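Local coordinates for inositol monophosphatase family protein (Staphylococcus aureus subsp. aureus MSSA476, PDB 4I3Y) that probably hydrolyses inositol monophosphates to free inositol and phosphate in a magnesium-dependent reaction that lithium inhibits, at residues 48-57 against 93-103. Sequence-based numbering, arbitrary orientation.
With MG (magnesium ion), chain D; PO4 (phosphate ion), chain C.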
loop_
_atom_site.group_PDB
_atom_site.type_symbol
_atom_site.label_atom_id
_atom_site.label_comp_id
_atom_site.label_asym_id
_atom_site.label_seq_id
_atom_site.Cartn_x
_atom_site.Cartn_y
_atom_site.Cartn_z
ATOM N N LEU A 48 19.268 3.546 1.257
ATOM C CA LEU A 48 19.277 4.865 0.559
ATOM C C LEU A 48 19.081 6.094 1.478
ATOM O O LEU A 48 18.427 5.998 2.512
ATOM C CB LEU A 48 18.173 4.869 -0.488
ATOM C CG LEU A 48 18.495 4.425 -1.900
ATOM C CD1 LEU A 48 19.606 3.414 -1.951
ATOM C CD2 LEU A 48 17.265 4.001 -2.703
ATOM N N VAL A 49 19.619 7.239 1.061
ATOM C CA VAL A 49 19.353 8.540 1.701
ATOM C C VAL A 49 19.334 9.598 0.611
ATOM O O VAL A 49 20.103 9.506 -0.354
ATOM C CB VAL A 49 20.336 8.913 2.886
ATOM C CG1 VAL A 49 21.819 8.980 2.466
ATOM C CG2 VAL A 49 19.949 10.259 3.485
ATOM N N THR A 50 18.387 10.529 0.687
ATOM C CA THR A 50 18.348 11.553 -0.356
ATOM C C THR A 50 18.495 12.949 0.245
ATOM O O THR A 50 18.562 13.115 1.461
ATOM C CB THR A 50 17.018 11.524 -1.133
ATOM O OG1 THR A 50 15.953 11.994 -0.289
ATOM C CG2 THR A 50 16.727 10.071 -1.667
ATOM N N ASN A 51 18.526 13.931 -0.638
ATOM C CA ASN A 51 18.547 15.318 -0.271
ATOM C C ASN A 51 17.253 15.671 0.424
ATOM O O ASN A 51 17.236 16.578 1.251
ATOM C CB ASN A 51 18.690 16.155 -1.527
ATOM C CG ASN A 51 17.466 16.064 -2.401
ATOM O OD1 ASN A 51 16.764 17.067 -2.600
ATOM N ND2 ASN A 51 17.176 14.870 -2.920
ATOM N N VAL A 52 16.168 14.944 0.116
ATOM C CA VAL A 52 14.904 15.175 0.810
ATOM C C VAL A 52 15.053 14.803 2.304
ATOM O O VAL A 52 14.707 15.605 3.206
ATOM C CB VAL A 52 13.737 14.403 0.172
ATOM C CG1 VAL A 52 12.432 14.608 0.958
ATOM C CG2 VAL A 52 13.582 14.731 -1.327
ATOM N N ASP A 53 15.525 13.580 2.575
ATOM C CA ASP A 53 15.792 13.172 3.958
ATOM C C ASP A 53 16.677 14.234 4.650
ATOM O O ASP A 53 16.351 14.697 5.737
ATOM C CB ASP A 53 16.553 11.815 4.047
ATOM C CG ASP A 53 15.910 10.682 3.249
ATOM O OD1 ASP A 53 15.882 10.753 1.972
ATOM O OD2 ASP A 53 15.443 9.704 3.924
ATOM N N LYS A 54 17.832 14.546 4.047
ATOM C CA LYS A 54 18.841 15.457 4.655
ATOM C C LYS A 54 18.354 16.888 4.923
ATOM O O LYS A 54 18.499 17.397 6.061
ATOM C CB LYS A 54 20.090 15.480 3.811
ATOM C CG LYS A 54 20.786 14.114 3.710
ATOM C CD LYS A 54 22.140 14.301 3.021
ATOM C CE LYS A 54 23.135 13.212 3.338
ATOM N NZ LYS A 54 23.127 12.239 2.204
ATOM N N GLN A 55 17.689 17.497 3.941
ATOM C CA GLN A 55 17.057 18.825 4.156
ATOM C C GLN A 55 15.943 18.894 5.217
ATOM O O GLN A 55 15.925 19.810 6.074
ATOM C CB GLN A 55 16.500 19.375 2.856
ATOM C CG GLN A 55 17.571 19.854 1.899
ATOM C CD GLN A 55 18.405 20.975 2.524
ATOM O OE1 GLN A 55 19.616 20.819 2.734
ATOM N NE2 GLN A 55 17.744 22.080 2.890
ATOM N N ILE A 56 15.002 17.944 5.173
ATOM C CA ILE A 56 13.942 17.891 6.187
ATOM C C ILE A 56 14.553 17.781 7.578
ATOM O O ILE A 56 14.135 18.497 8.501
ATOM C CB ILE A 56 12.970 16.749 5.918
ATOM C CG1 ILE A 56 12.102 17.105 4.684
ATOM C CG2 ILE A 56 12.186 16.408 7.167
ATOM C CD1 ILE A 56 11.060 16.060 4.346
ATOM N N GLN A 57 15.590 16.932 7.728
ATOM C CA GLN A 57 16.209 16.776 9.042
ATOM C C GLN A 57 16.861 18.076 9.519
ATOM O O GLN A 57 16.736 18.501 10.664
ATOM C CB GLN A 57 17.276 15.693 9.039
ATOM C CG GLN A 57 17.758 15.440 10.466
ATOM C CD GLN A 57 18.584 14.151 10.600
ATOM O OE1 GLN A 57 19.755 14.207 10.940
ATOM N NE2 GLN A 57 17.987 13.027 10.354
ATOM N N MET A 93 13.630 11.804 15.519
ATOM C CA MET A 93 13.104 12.078 14.162
ATOM C C MET A 93 13.562 11.113 13.088
ATOM O O MET A 93 14.765 10.903 12.907
ATOM C CB MET A 93 13.471 13.480 13.677
ATOM C CG MET A 93 12.942 13.840 12.284
ATOM S SD MET A 93 13.555 15.457 11.720
ATOM C CE MET A 93 12.107 16.028 10.860
ATOM N N ASP A 94 12.596 10.620 12.305
ATOM C CA ASP A 94 12.921 9.980 11.022
ATOM C C ASP A 94 12.500 10.960 9.904
ATOM O O ASP A 94 11.284 11.139 9.686
ATOM C CB ASP A 94 12.142 8.689 10.880
ATOM C CG ASP A 94 12.701 7.819 9.793
ATOM O OD1 ASP A 94 13.331 8.360 8.854
ATOM O OD2 ASP A 94 12.565 6.607 9.962
ATOM N N PRO A 95 13.477 11.629 9.237
ATOM C CA PRO A 95 12.994 12.706 8.372
ATOM C C PRO A 95 12.230 12.192 7.168
ATOM O O PRO A 95 11.267 12.837 6.722
ATOM C CB PRO A 95 14.260 13.441 7.990
ATOM C CG PRO A 95 15.380 12.385 8.121
ATOM C CD PRO A 95 14.964 11.576 9.316
ATOM N N ILE A 96 12.658 11.054 6.603
ATOM C CA ILE A 96 11.774 10.355 5.670
ATOM C C ILE A 96 11.802 8.876 6.104
ATOM O O ILE A 96 12.851 8.254 6.065
ATOM C CB ILE A 96 12.234 10.455 4.203
ATOM C CG1 ILE A 96 12.072 11.903 3.626
ATOM C CG2 ILE A 96 11.510 9.379 3.348
ATOM C CD1 ILE A 96 10.634 12.257 3.323
ATOM N N ASP A 97 10.658 8.347 6.538
ATOM C CA ASP A 97 10.589 6.946 6.860
ATOM C C ASP A 97 9.983 6.294 5.601
ATOM O O ASP A 97 8.987 6.755 5.129
ATOM C CB ASP A 97 9.778 6.654 8.107
ATOM C CG ASP A 97 9.622 5.128 8.327
ATOM O OD1 ASP A 97 10.679 4.469 8.413
ATOM O OD2 ASP A 97 8.476 4.628 8.416
ATOM N N GLY A 98 10.610 5.243 5.069
ATOM C CA GLY A 98 10.297 4.748 3.727
ATOM C C GLY A 98 11.011 5.476 2.581
ATOM O O GLY A 98 10.414 5.747 1.520
ATOM N N THR A 99 12.298 5.764 2.766
ATOM C CA THR A 99 13.133 6.348 1.708
ATOM C C THR A 99 13.093 5.533 0.408
ATOM O O THR A 99 13.079 6.105 -0.678
ATOM C CB THR A 99 14.590 6.541 2.213
ATOM O OG1 THR A 99 14.537 7.241 3.472
ATOM C CG2 THR A 99 15.381 7.378 1.261
ATOM N N ALA A 100 13.067 4.186 0.505
ATOM C CA ALA A 100 13.041 3.364 -0.710
ATOM C C ALA A 100 11.766 3.678 -1.486
ATOM O O ALA A 100 11.817 3.886 -2.670
ATOM C CB ALA A 100 13.172 1.844 -0.390
ATOM N N ASN A 101 10.620 3.769 -0.788
ATOM C CA ASN A 101 9.357 4.107 -1.444
ATOM C C ASN A 101 9.391 5.524 -1.974
ATOM O O ASN A 101 8.857 5.787 -3.048
ATOM C CB ASN A 101 8.180 3.997 -0.459
ATOM C CG ASN A 101 7.789 2.585 -0.185
ATOM O OD1 ASN A 101 8.186 1.657 -0.913
ATOM N ND2 ASN A 101 7.041 2.387 0.879
ATOM N N LEU A 102 9.957 6.462 -1.222
ATOM C CA LEU A 102 10.161 7.826 -1.811
ATOM C C LEU A 102 10.876 7.802 -3.154
ATOM O O LEU A 102 10.415 8.431 -4.128
ATOM C CB LEU A 102 10.924 8.741 -0.809
ATOM C CG LEU A 102 11.460 10.072 -1.365
ATOM C CD1 LEU A 102 10.323 10.892 -1.887
ATOM C CD2 LEU A 102 12.306 10.869 -0.392
ATOM N N VAL A 103 12.001 7.067 -3.229
ATOM C CA VAL A 103 12.858 7.055 -4.409
ATOM C C VAL A 103 12.168 6.320 -5.538
ATOM O O VAL A 103 12.113 6.825 -6.669
ATOM C CB VAL A 103 14.265 6.399 -4.091
ATOM C CG1 VAL A 103 15.076 6.104 -5.350
ATOM C CG2 VAL A 103 15.095 7.273 -3.165
HETATM MG MG MG D . 14.320 7.461 7.419
HETATM P P PO4 C . 14.360 5.023 6.289
HETATM O O1 PO4 C . 15.478 4.036 6.647
HETATM O O2 PO4 C . 13.425 4.461 5.188
HETATM O O3 PO4 C . 13.602 5.229 7.579
HETATM O O4 PO4 C . 15.051 6.285 5.679
HETATM O O HOH W 1 15.524 9.285 6.783
#
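D53 meets T99 where strand 48-50 and the start of helix 51-67 lie against the metal-binding turn and first turn of helix 99-105 of an inositol monophosphatase, a buried contact that joins apolar packing to the active site. The turn carries the Asp-Pro-Ile-Asp-Gly-Thr signature of this family. D53 OD2 lies 2.7 Å from T99 OG1, whose single proton may instead serve O4 of the bound phosphate. The same OD2 accepts from a water that is itself a magnesium ligand, which makes D53 a second-shell residue of the metal. Its other oxygen is gripped from its own segment: T50, the N-cap of helix 51-67, forms a capping box through T50 N, which reaches D53 OD1 from above the carboxylate plane, and T50 OG1 adds a second grip on OD1, nearly along the C-O axis at 2.6 Å. D94 OD1 and I96 O bind magnesium at 2.0 and 2.1 Å, while N-cap G98 N and T99 N hold phosphate O2 at helix 99-105, whose N-terminal end would probably favour the anion. Apolar contacts flank this centre. I56 CG2 touches P95 CB and M93 CE, both at 3.7 Å; V52 packs on I96 and L102, and T50 CG2 on V103 CG2. E76 completes the magnesium's protein ligands, helix 12-35 backs V52 and L102, strand 110-117 meets I56 and M93, and F183 of the second subunit packs on L48.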